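Odorant-binding protein 1F (Rattus norvegicus, PDB 3FIQ) probably binds a wide variety of chemical odorants in the nasal epithelium, as a secreted lipocalin that carries small molecules. Local coordinates at residues Trp16-Ile21 with Gln147-Thr152; Val22-Glu27 with Glu111-Leu116; Tyr38-Glu43 with Lys52-Val57; Arg85-Val90 with Val103-Ser108. All blocks are in the same frame, centred on the assembly; numbering follows the deposited sequence.

Contact 1. Residues Trp16-Ile21 with Gln147-Thr152; sequences WRTLYI and QHLVPT
Y20 and H148 meet ring to ring where strand 14-23 runs antiparallel to the short strand 147-148. CD2 of H148 lies over one face of the tyrosine ring, 3.5 Å from Y20 CE1; the planes are only 19° apart but displaced, with little overlap. With its imidazole swung opposite its backbone N (chi1 -176°), H148 also brings the CD2 edge to the carbonyl oxygen of L19. That oxygen accepts L149 N at 3.0 Å, from above the carbonyl plane, and I21 and Q147 exchange a reciprocal pair of backbone bonds. On the I21 side, CD2 of L149 touches I21 CD1 and T18 CG2, each at 3.7 Å. L19 CD2 runs alongside V150 CG2 at 3.6 Å. In the second shell, T18 OG1 is bonded to A37 O and F39 N, and helix 126-138 touches Y20 through K129 and L132. With an alanine in place of Y20, H148 would probably lose the ring it lies against and be freer to turn. The chemistry implies a division of labour: backbone bonds set the register of the C-terminal strand on the lipocalin barrel, apolar contacts fill the I21 side, and a displaced aromatic pair covers the more exposed one.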
# COMPACT_ATOMS: atom_id res chain seq x y z
N TRP A 16 6.24 -1.17 -9.38
CA TRP A 16 5.88 -1.96 -8.20
C TRP A 16 4.49 -2.46 -8.44
O TRP A 16 3.72 -1.88 -9.18
CB TRP A 16 5.85 -1.10 -6.92
CG TRP A 16 7.21 -0.69 -6.43
CD1 TRP A 16 7.89 0.38 -6.86
CD2 TRP A 16 8.05 -1.36 -5.49
NE1 TRP A 16 9.09 0.44 -6.24
CE2 TRP A 16 9.21 -0.64 -5.39
CE3 TRP A 16 7.89 -2.48 -4.68
CZ2 TRP A 16 10.26 -0.98 -4.52
CZ3 TRP A 16 8.89 -2.82 -3.83
CH2 TRP A 16 10.07 -2.10 -3.74
N ARG A 17 4.16 -3.55 -7.78
CA ARG A 17 2.82 -4.10 -7.81
C ARG A 17 2.39 -4.40 -6.42
O ARG A 17 3.18 -4.47 -5.48
CB ARG A 17 2.81 -5.45 -8.58
CG ARG A 17 3.62 -6.58 -7.92
CD ARG A 17 3.86 -7.79 -8.84
NE ARG A 17 2.63 -8.40 -9.23
CZ ARG A 17 2.43 -9.22 -10.26
NH1 ARG A 17 3.42 -9.61 -11.05
NH2 ARG A 17 1.19 -9.67 -10.50
N THR A 18 1.07 -4.53 -6.24
CA THR A 18 0.53 -4.90 -4.94
C THR A 18 0.34 -6.38 -4.89
O THR A 18 -0.41 -6.97 -5.70
CB THR A 18 -0.80 -4.23 -4.71
OG1 THR A 18 -0.66 -2.82 -4.80
CG2 THR A 18 -1.35 -4.57 -3.31
N LEU A 19 0.92 -6.99 -3.85
CA LEU A 19 0.74 -8.42 -3.62
C LEU A 19 -0.39 -8.75 -2.67
O LEU A 19 -1.23 -9.60 -2.99
CB LEU A 19 2.04 -9.03 -3.08
CG LEU A 19 3.29 -8.89 -3.96
CD1 LEU A 19 4.44 -9.72 -3.41
CD2 LEU A 19 3.00 -9.33 -5.35
N TYR A 20 -0.45 -8.07 -1.51
CA TYR A 20 -1.46 -8.32 -0.52
C TYR A 20 -1.87 -7.01 0.09
O TYR A 20 -1.06 -6.09 0.21
CB TYR A 20 -0.94 -9.21 0.63
CG TYR A 20 -0.61 -10.63 0.23
CD1 TYR A 20 -1.60 -11.61 0.30
CD2 TYR A 20 0.64 -10.98 -0.21
CE1 TYR A 20 -1.30 -12.92 -0.13
CE2 TYR A 20 0.91 -12.26 -0.67
CZ TYR A 20 -0.02 -13.22 -0.55
OH TYR A 20 0.30 -14.49 -1.00
N ILE A 21 -3.14 -6.93 0.51
CA ILE A 21 -3.57 -5.83 1.38
C ILE A 21 -4.38 -6.42 2.51
O ILE A 21 -5.25 -7.22 2.27
CB ILE A 21 -4.46 -4.81 0.63
CG1 ILE A 21 -3.87 -4.34 -0.67
CG2 ILE A 21 -4.78 -3.64 1.50
CD1 ILE A 21 -4.77 -3.44 -1.49
N GLN A 147 -6.36 -9.76 1.57
CA GLN A 147 -6.67 -9.85 0.14
C GLN A 147 -5.39 -10.07 -0.63
O GLN A 147 -4.43 -9.34 -0.48
CB GLN A 147 -7.23 -8.48 -0.32
CG GLN A 147 -8.38 -7.97 0.47
CD GLN A 147 -9.67 -8.78 0.31
OE1 GLN A 147 -10.10 -9.02 -0.80
NE2 GLN A 147 -10.28 -9.21 1.45
N HIS A 148 -5.35 -11.13 -1.44
CA HIS A 148 -4.29 -11.42 -2.37
C HIS A 148 -4.69 -10.82 -3.68
O HIS A 148 -5.69 -11.24 -4.28
CB HIS A 148 -4.19 -12.91 -2.49
CG HIS A 148 -3.07 -13.40 -3.36
ND1 HIS A 148 -3.19 -14.57 -4.07
CD2 HIS A 148 -1.81 -12.96 -3.56
CE1 HIS A 148 -2.06 -14.80 -4.73
NE2 HIS A 148 -1.18 -13.86 -4.40
N LEU A 149 -3.95 -9.85 -4.15
CA LEU A 149 -4.30 -9.12 -5.36
C LEU A 149 -3.71 -9.69 -6.64
O LEU A 149 -4.16 -9.31 -7.75
CB LEU A 149 -3.96 -7.62 -5.25
CG LEU A 149 -5.09 -6.73 -4.69
CD1 LEU A 149 -5.50 -7.18 -3.29
CD2 LEU A 149 -4.71 -5.31 -4.68
N VAL A 150 -2.70 -10.54 -6.57
CA VAL A 150 -2.02 -10.98 -7.77
C VAL A 150 -2.94 -11.56 -8.84
O VAL A 150 -2.82 -11.19 -10.04
CB VAL A 150 -0.88 -11.93 -7.42
CG1 VAL A 150 -0.30 -12.56 -8.68
CG2 VAL A 150 0.17 -11.18 -6.62
N PRO A 151 -3.89 -12.42 -8.45
CA PRO A 151 -4.70 -13.05 -9.51
C PRO A 151 -5.63 -12.16 -10.28
O PRO A 151 -6.02 -12.48 -11.39
CB PRO A 151 -5.55 -14.06 -8.74
CG PRO A 151 -4.78 -14.31 -7.48
CD PRO A 151 -4.21 -13.00 -7.13
N THR A 152 -5.93 -11.00 -9.74
CA THR A 152 -6.76 -10.00 -10.42
C THR A 152 -5.98 -8.76 -10.88
O THR A 152 -6.58 -7.76 -11.28
CB THR A 152 -7.92 -9.54 -9.54
OG1 THR A 152 -7.50 -9.04 -8.29
CG2 THR A 152 -8.84 -10.71 -9.24

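Contact 2. Residues Val22-Glu27 with Glu111-Leu116; sequences VADNVE and ETNVIL
D24 and N113 stand crosswise, carboxylate and amide planes 88° apart, and are joined by two bonds, one to the carboxylate and one between backbones. N113 N donates to D24 OD1 at 2.9 Å on its syn side, 32° out of the carboxylate plane, and D24 N returns a bond to N113 O at 3.1 Å. The aspartate can do this just past its strand because its CG sits between its own N and carbonyl carbon (chi1 57°), turning the carboxylate back over the neighbouring strand. D24 OD2 accepts from a water at 2.6 Å; the water donates also to E111 O and accepts from N113 ND2, tying the two side chains together. Farther along, V22 and I115 run alongside each other, with V22 CG1 3.9 Å from I115 CB, on the face where I115 meets L132 and L135 of helix 126-138. A23 and V114 take the other face, CB of A23 approaching V114 CG2 at 4.0 Å and T112 CG2 at 3.9 Å, while V114 packs on I21. Two backbone bonds between V22 and I115 complete the pairing. Such antiparallel joining of the first strand to the eighth is how a lipocalin closes its β-barrel.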
# COMPACT_ATOMS: atom_id res chain seq x y z
N VAL A 22 -4.16 -5.98 3.75
CA VAL A 22 -5.02 -6.42 4.84
C VAL A 22 -5.49 -5.19 5.60
O VAL A 22 -4.74 -4.22 5.74
CB VAL A 22 -4.34 -7.40 5.70
CG1 VAL A 22 -3.21 -6.84 6.39
CG2 VAL A 22 -5.34 -8.06 6.70
N ALA A 23 -6.73 -5.14 6.05
CA ALA A 23 -7.24 -3.93 6.69
C ALA A 23 -8.30 -4.32 7.72
O ALA A 23 -8.84 -5.40 7.63
CB ALA A 23 -7.84 -2.97 5.69
N ASP A 24 -8.56 -3.46 8.71
CA ASP A 24 -9.57 -3.79 9.70
C ASP A 24 -10.99 -3.50 9.30
O ASP A 24 -11.89 -3.98 9.98
CB ASP A 24 -9.27 -3.12 11.06
CG ASP A 24 -9.14 -1.67 10.99
OD1 ASP A 24 -9.14 -1.08 9.90
OD2 ASP A 24 -8.91 -1.06 12.08
N ASN A 25 -11.21 -2.78 8.21
CA ASN A 25 -12.52 -2.56 7.59
C ASN A 25 -12.45 -3.24 6.21
O ASN A 25 -11.89 -2.69 5.25
CB ASN A 25 -12.86 -1.07 7.47
CG ASN A 25 -13.17 -0.42 8.79
OD1 ASN A 25 -12.63 0.68 9.12
ND2 ASN A 25 -13.97 -1.10 9.62
N VAL A 26 -12.96 -4.45 6.07
CA VAL A 26 -12.66 -5.24 4.88
C VAL A 26 -13.24 -4.65 3.61
O VAL A 26 -12.68 -4.84 2.53
CB VAL A 26 -13.10 -6.74 5.03
CG1 VAL A 26 -14.53 -6.87 5.06
CG2 VAL A 26 -12.48 -7.59 3.95
N GLU A 27 -14.39 -3.97 3.72
CA GLU A 27 -15.00 -3.39 2.56
C GLU A 27 -14.07 -2.41 1.88
O GLU A 27 -14.20 -2.16 0.68
CB GLU A 27 -16.32 -2.73 2.91
CG GLU A 27 -16.24 -1.50 3.67
CD GLU A 27 -16.06 -1.68 5.18
OE1 GLU A 27 -15.99 -2.83 5.76
OE2 GLU A 27 -16.07 -0.56 5.75
N GLU A 111 -12.15 5.44 10.42
CA GLU A 111 -10.72 5.13 10.36
C GLU A 111 -10.47 3.70 10.04
O GLU A 111 -11.04 2.79 10.66
CB GLU A 111 -10.10 5.38 11.74
CG GLU A 111 -8.59 5.40 11.72
CD GLU A 111 -7.98 5.75 13.10
OE1 GLU A 111 -8.43 6.77 13.69
OE2 GLU A 111 -7.05 5.00 13.56
N THR A 112 -9.57 3.46 9.06
CA THR A 112 -9.19 2.14 8.62
C THR A 112 -7.66 2.04 8.70
O THR A 112 -6.92 2.90 8.22
CB THR A 112 -9.63 1.88 7.16
OG1 THR A 112 -11.05 2.12 7.02
CG2 THR A 112 -9.35 0.44 6.69
N ASN A 113 -7.22 1.00 9.36
CA ASN A 113 -5.81 0.60 9.44
C ASN A 113 -5.50 -0.44 8.39
O ASN A 113 -6.17 -1.45 8.33
CB ASN A 113 -5.49 0.11 10.86
CG ASN A 113 -5.21 1.30 11.80
OD1 ASN A 113 -4.08 1.67 12.00
ND2 ASN A 113 -6.25 1.92 12.30
N VAL A 114 -4.42 -0.25 7.64
CA VAL A 114 -4.09 -1.04 6.46
C VAL A 114 -2.62 -1.43 6.47
O VAL A 114 -1.75 -0.64 6.84
CB VAL A 114 -4.35 -0.21 5.20
CG1 VAL A 114 -4.11 -1.06 3.93
CG2 VAL A 114 -5.75 0.40 5.16
N ILE A 115 -2.32 -2.66 6.10
CA ILE A 115 -0.99 -3.07 5.72
C ILE A 115 -1.07 -3.45 4.26
O ILE A 115 -1.91 -4.24 3.87
CB ILE A 115 -0.36 -4.16 6.59
CG1 ILE A 115 -0.30 -3.65 8.01
CG2 ILE A 115 1.05 -4.56 6.01
CD1 ILE A 115 0.11 -4.82 9.02
N LEU A 116 -0.25 -2.81 3.43
CA LEU A 116 -0.18 -3.11 2.01
C LEU A 116 1.22 -3.60 1.66
O LEU A 116 2.23 -3.00 2.06
CB LEU A 116 -0.50 -1.81 1.19
CG LEU A 116 -0.46 -2.03 -0.32
CD1 LEU A 116 -1.48 -1.13 -0.97
CD2 LEU A 116 0.84 -1.68 -0.91
O HOH W 1 -9.23 1.50 12.31

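Contact 3. Residues Tyr38-Glu43 with Lys52-Val57; sequences YFQHME and KIIFNV
F39 and I53 pack together on one face of a β-hairpin, strands 38-44 and 50-59 of the lipocalin barrel, interrupted by a classic β-bulge. The C44-C48 disulfide lies at the turn end of this hairpin. The backbone bonds come first. Y38 and N56, and E43 and K52, form regular reciprocal pairs, but at the bulge Q40 N (2.8 Å) and H41 N (3.1 Å) both donate to I54 O, from the same face of its carbonyl plane. One extra residue is thereby absorbed, and I54 N bonds back to H41 O.

Apolar contacts gather on the F39 face. CG2 of I53 stands over the centre of the phenylalanine ring, 3.9 Å from its centroid and 13° off the normal, a CH-pi contact. The other branch of I53, CG1, lies beside M42 CG at 4.0 Å, and strand 97-105 adds F100 to both F39 and M42. Were a serine to replace F39, I53 CG2 would probably lose the ring face it rests on and a gap would open toward F100.

Polar contacts lie mostly away from the F39 face. Q40 NE2 is bonded to N156 OD1, and Y38 OH to T152 OG1 and R36 NE. A water in the plane of the H41 ring meets ND1 and donates to K52 O. K52, folded by its second and third torsions (81° and 63°), curls its aliphatic chain back along its partner strand, and while NZ bonds to E50 O and to a water at 2.8 Å, K52 CE rests 3.4 Å from E43 O.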
# COMPACT_ATOMS: atom_id res chain seq x y z
N TYR A 38 -3.96 -1.30 -6.72
CA TYR A 38 -3.03 -2.17 -7.48
C TYR A 38 -1.86 -1.26 -7.92
O TYR A 38 -1.98 -0.48 -8.88
CB TYR A 38 -3.68 -2.75 -8.69
CG TYR A 38 -4.79 -3.77 -8.43
CD1 TYR A 38 -6.10 -3.36 -8.14
CD2 TYR A 38 -4.52 -5.14 -8.47
CE1 TYR A 38 -7.11 -4.34 -7.89
CE2 TYR A 38 -5.49 -6.08 -8.24
CZ TYR A 38 -6.79 -5.67 -7.94
OH TYR A 38 -7.79 -6.59 -7.74
N PHE A 39 -0.76 -1.29 -7.16
CA PHE A 39 0.35 -0.38 -7.47
C PHE A 39 0.82 -0.62 -8.88
O PHE A 39 0.76 -1.73 -9.40
CB PHE A 39 1.52 -0.61 -6.49
CG PHE A 39 1.40 0.22 -5.19
CD1 PHE A 39 0.19 0.54 -4.62
CD2 PHE A 39 2.53 0.60 -4.51
CE1 PHE A 39 0.10 1.31 -3.42
CE2 PHE A 39 2.43 1.34 -3.32
CZ PHE A 39 1.24 1.66 -2.78
N GLN A 40 1.32 0.46 -9.47
CA GLN A 40 2.05 0.41 -10.72
C GLN A 40 3.46 0.96 -10.64
O GLN A 40 4.39 0.42 -11.26
CB GLN A 40 1.22 1.15 -11.77
CG GLN A 40 1.83 1.08 -13.18
CD GLN A 40 0.90 1.67 -14.20
OE1 GLN A 40 1.01 2.85 -14.57
NE2 GLN A 40 -0.02 0.85 -14.65
N HIS A 41 3.66 2.10 -9.95
CA HIS A 41 4.94 2.78 -10.00
C HIS A 41 5.10 3.70 -8.84
O HIS A 41 4.10 4.24 -8.34
CB HIS A 41 5.01 3.62 -11.32
CG HIS A 41 6.37 4.12 -11.70
ND1 HIS A 41 6.85 5.34 -11.27
CD2 HIS A 41 7.37 3.56 -12.45
CE1 HIS A 41 8.09 5.50 -11.74
NE2 HIS A 41 8.41 4.47 -12.48
N MET A 42 6.35 3.88 -8.39
CA MET A 42 6.69 4.88 -7.37
C MET A 42 7.84 5.70 -7.82
O MET A 42 8.79 5.21 -8.51
CB MET A 42 7.02 4.19 -6.06
CG MET A 42 5.87 3.44 -5.46
SD MET A 42 5.97 3.07 -3.68
CE MET A 42 7.18 1.78 -3.69
N GLU A 43 7.83 6.98 -7.43
CA GLU A 43 8.94 7.83 -7.77
C GLU A 43 9.13 8.93 -6.75
O GLU A 43 8.17 9.62 -6.44
CB GLU A 43 8.73 8.46 -9.14
CG GLU A 43 9.80 9.38 -9.59
CD GLU A 43 9.36 10.21 -10.80
OE1 GLU A 43 8.19 10.11 -11.26
OE2 GLU A 43 10.18 10.99 -11.26
N LYS A 52 5.60 10.10 -5.36
CA LYS A 52 4.50 9.91 -6.28
C LYS A 52 4.21 8.45 -6.46
O LYS A 52 5.10 7.68 -6.87
CB LYS A 52 4.89 10.50 -7.63
CG LYS A 52 4.74 12.02 -7.76
CD LYS A 52 5.86 12.77 -7.19
CE LYS A 52 7.22 12.50 -7.90
NZ LYS A 52 8.23 13.19 -7.05
N ILE A 53 2.99 8.02 -6.18
CA ILE A 53 2.60 6.64 -6.35
C ILE A 53 1.50 6.59 -7.39
O ILE A 53 0.48 7.22 -7.24
CB ILE A 53 2.14 6.04 -5.02
CG1 ILE A 53 3.25 6.11 -3.96
CG2 ILE A 53 1.67 4.61 -5.27
CD1 ILE A 53 2.76 5.61 -2.59
N ILE A 54 1.70 5.79 -8.44
CA ILE A 54 0.67 5.58 -9.47
C ILE A 54 0.12 4.19 -9.18
O ILE A 54 0.88 3.21 -8.97
CB ILE A 54 1.26 5.63 -10.88
CG1 ILE A 54 1.76 7.05 -11.14
CG2 ILE A 54 0.19 5.23 -11.92
CD1 ILE A 54 2.58 7.20 -12.44
N PHE A 55 -1.21 4.08 -9.15
CA PHE A 55 -1.88 2.81 -8.90
C PHE A 55 -3.19 2.76 -9.65
O PHE A 55 -3.68 3.78 -10.12
CB PHE A 55 -2.14 2.61 -7.40
CG PHE A 55 -3.04 3.60 -6.75
CD1 PHE A 55 -2.50 4.73 -6.16
CD2 PHE A 55 -4.41 3.37 -6.61
CE1 PHE A 55 -3.36 5.66 -5.49
CE2 PHE A 55 -5.21 4.24 -5.89
CZ PHE A 55 -4.70 5.41 -5.37
N ASN A 56 -3.69 1.56 -9.85
CA ASN A 56 -5.01 1.38 -10.44
C ASN A 56 -5.97 0.87 -9.41
O ASN A 56 -5.62 0.13 -8.50
CB ASN A 56 -4.97 0.40 -11.66
CG ASN A 56 -4.43 1.07 -12.86
OD1 ASN A 56 -5.15 1.85 -13.53
ND2 ASN A 56 -3.17 0.87 -13.11
N VAL A 57 -7.26 1.18 -9.63
CA VAL A 57 -8.35 0.49 -8.97
C VAL A 57 -9.16 -0.06 -10.10
O VAL A 57 -9.14 0.46 -11.20
CB VAL A 57 -9.23 1.40 -8.02
CG1 VAL A 57 -8.42 1.90 -6.87
CG2 VAL A 57 -9.96 2.48 -8.77
O HOH W 2 5.18 7.20 -9.80
O HOH W 3 10.60 12.90 -8.49

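Contact 4. Residues Arg85-Val90 with Val103-Ser108; sequences RNYFHV and VNVDES
ND2 of N104 has two acceptors: N86 OD1 at 2.9 Å, with an N-H...O angle of 163°, and S83 O beyond the segments. The two asparagines extend in the same direction, their amide planes 35° apart. The oxygen of N86 stays close to the amide plane of N104, whereas the donor stands well above the carbonyl plane of N86. Different first torsions bring the amides together, CG of N86 lying beside its backbone N (chi1 -58°) and that of N104 anti to its own. ND2 of N86 in turn reaches Y82 O and T80 O, so both buried amides are tied to the end of strand 78-81 and the turn that follows it.

Backbone pairing frames the amides. R85 and V105 exchange bonds, the shorter from V105 N to R85 O at 2.8 Å, and Y87 and V103 form a second reciprocal pair. This is an antiparallel hairpin of strands 85-93 and 97-105, adjoining strands of the lipocalin barrel. On the face away from the asparagines, Y87 presents its ring edge: CD1 lies 3.6 Å from V103 O, and CE1 is 4.3 Å from V105 CG2. The guanidinium of R85 turns from the pair to a salt bridge with D81.

Past the strand end, D106 OD1 accepts S108 N at 2.8 Å, making an Asx turn, and S108 OG at 2.6 Å on its syn lone pair.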
# COMPACT_ATOMS: atom_id res chain seq x y z
N ARG A 85 -8.16 11.16 4.19
CA ARG A 85 -6.79 11.56 4.53
C ARG A 85 -5.99 10.29 4.86
O ARG A 85 -6.51 9.42 5.57
CB ARG A 85 -6.80 12.52 5.75
CG ARG A 85 -5.38 13.07 6.14
CD ARG A 85 -4.91 13.99 5.09
NE ARG A 85 -3.81 14.85 5.49
CZ ARG A 85 -3.15 15.66 4.69
NH1 ARG A 85 -3.44 15.69 3.39
NH2 ARG A 85 -2.13 16.38 5.16
N ASN A 86 -4.73 10.19 4.41
CA ASN A 86 -3.89 9.03 4.64
C ASN A 86 -2.60 9.46 5.30
O ASN A 86 -2.00 10.46 4.92
CB ASN A 86 -3.61 8.31 3.29
CG ASN A 86 -4.88 7.92 2.63
OD1 ASN A 86 -5.42 6.85 2.88
ND2 ASN A 86 -5.39 8.82 1.75
N TYR A 87 -2.16 8.60 6.18
CA TYR A 87 -0.93 8.68 6.91
C TYR A 87 -0.21 7.31 6.75
O TYR A 87 -0.64 6.30 7.32
CB TYR A 87 -1.21 8.93 8.37
CG TYR A 87 -2.12 10.06 8.66
CD1 TYR A 87 -3.48 9.88 8.73
CD2 TYR A 87 -1.61 11.30 8.94
CE1 TYR A 87 -4.33 10.92 9.02
CE2 TYR A 87 -2.44 12.40 9.21
CZ TYR A 87 -3.81 12.18 9.25
OH TYR A 87 -4.66 13.18 9.53
N PHE A 88 0.86 7.29 5.95
CA PHE A 88 1.52 6.03 5.68
C PHE A 88 3.00 6.02 5.93
O PHE A 88 3.66 7.05 5.88
CB PHE A 88 1.14 5.52 4.27
CG PHE A 88 1.68 6.29 3.11
CD1 PHE A 88 0.95 7.31 2.50
CD2 PHE A 88 2.91 5.92 2.58
CE1 PHE A 88 1.45 7.95 1.39
CE2 PHE A 88 3.40 6.57 1.47
CZ PHE A 88 2.68 7.54 0.86
N HIS A 89 3.54 4.85 6.26
CA HIS A 89 4.97 4.74 6.51
C HIS A 89 5.44 3.32 6.22
O HIS A 89 4.63 2.42 6.02
CB HIS A 89 5.33 5.22 7.95
CG HIS A 89 4.85 4.35 9.07
ND1 HIS A 89 3.54 4.30 9.49
CD2 HIS A 89 5.52 3.53 9.90
CE1 HIS A 89 3.43 3.47 10.52
NE2 HIS A 89 4.61 2.97 10.77
N VAL A 90 6.75 3.10 6.24
CA VAL A 90 7.32 1.81 5.87
C VAL A 90 7.55 0.96 7.11
O VAL A 90 8.15 1.43 8.06
CB VAL A 90 8.64 2.07 5.16
CG1 VAL A 90 9.35 0.70 4.84
CG2 VAL A 90 8.39 2.84 3.85
N VAL A 103 -2.97 4.54 7.63
CA VAL A 103 -4.18 4.87 8.32
C VAL A 103 -4.94 5.81 7.37
O VAL A 103 -4.45 6.89 6.97
CB VAL A 103 -3.94 5.60 9.66
CG1 VAL A 103 -5.29 5.91 10.27
CG2 VAL A 103 -3.10 4.65 10.53
N ASN A 104 -6.11 5.37 6.98
CA ASN A 104 -7.07 6.19 6.17
C ASN A 104 -8.19 6.64 7.01
O ASN A 104 -8.82 5.84 7.75
CB ASN A 104 -7.57 5.36 5.02
CG ASN A 104 -8.68 6.00 4.23
OD1 ASN A 104 -9.85 5.75 4.50
ND2 ASN A 104 -8.33 6.87 3.26
N VAL A 105 -8.46 7.97 6.96
CA VAL A 105 -9.64 8.54 7.60
C VAL A 105 -10.53 9.04 6.54
O VAL A 105 -10.20 9.99 5.82
CB VAL A 105 -9.27 9.64 8.58
CG1 VAL A 105 -10.48 10.19 9.24
CG2 VAL A 105 -8.20 9.12 9.59
N ASP A 106 -11.63 8.33 6.33
CA ASP A 106 -12.46 8.62 5.17
C ASP A 106 -13.28 9.85 5.37
O ASP A 106 -13.22 10.48 6.41
CB ASP A 106 -13.19 7.39 4.69
CG ASP A 106 -14.46 7.05 5.45
OD1 ASP A 106 -14.95 7.88 6.22
OD2 ASP A 106 -15.01 5.91 5.20
N GLU A 107 -13.95 10.28 4.31
CA GLU A 107 -14.72 11.54 4.40
C GLU A 107 -15.74 11.53 5.49
O GLU A 107 -16.16 12.60 6.02
CB GLU A 107 -15.38 11.86 3.08
CG GLU A 107 -14.40 12.29 2.00
CD GLU A 107 -15.08 13.00 0.79
OE1 GLU A 107 -16.25 12.67 0.46
OE2 GLU A 107 -14.44 13.89 0.19
N SER A 108 -16.17 10.34 5.86
CA SER A 108 -17.22 10.22 6.88
C SER A 108 -16.64 10.12 8.24
O SER A 108 -17.39 10.09 9.23
CB SER A 108 -18.10 9.00 6.66
OG SER A 108 -17.41 7.81 7.00

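How the contacts relate
All four contacts belong to one curled antiparallel sheet, and they illustrate how a lipocalin barrel is built. Contacts 3 and 4 are local hairpins, in series along the chain; contact 2 spans both to bring the first strand against strand 111-119, and contact 1, spanning all the others, adds the C-terminal strand beside strand 14-23. Contacts 2 and 4 have centres about 10 Å apart and are linked by a backbone bond between T112 and N104. Contacts 1 and 4 lie on opposite sides of the chain's centre, about 20 Å between centres. L116 meets F39 and I53 meets F88, so contact 3 packs against contacts 2 and 4, consistent with the barrel interior where lipocalins bind small ligands.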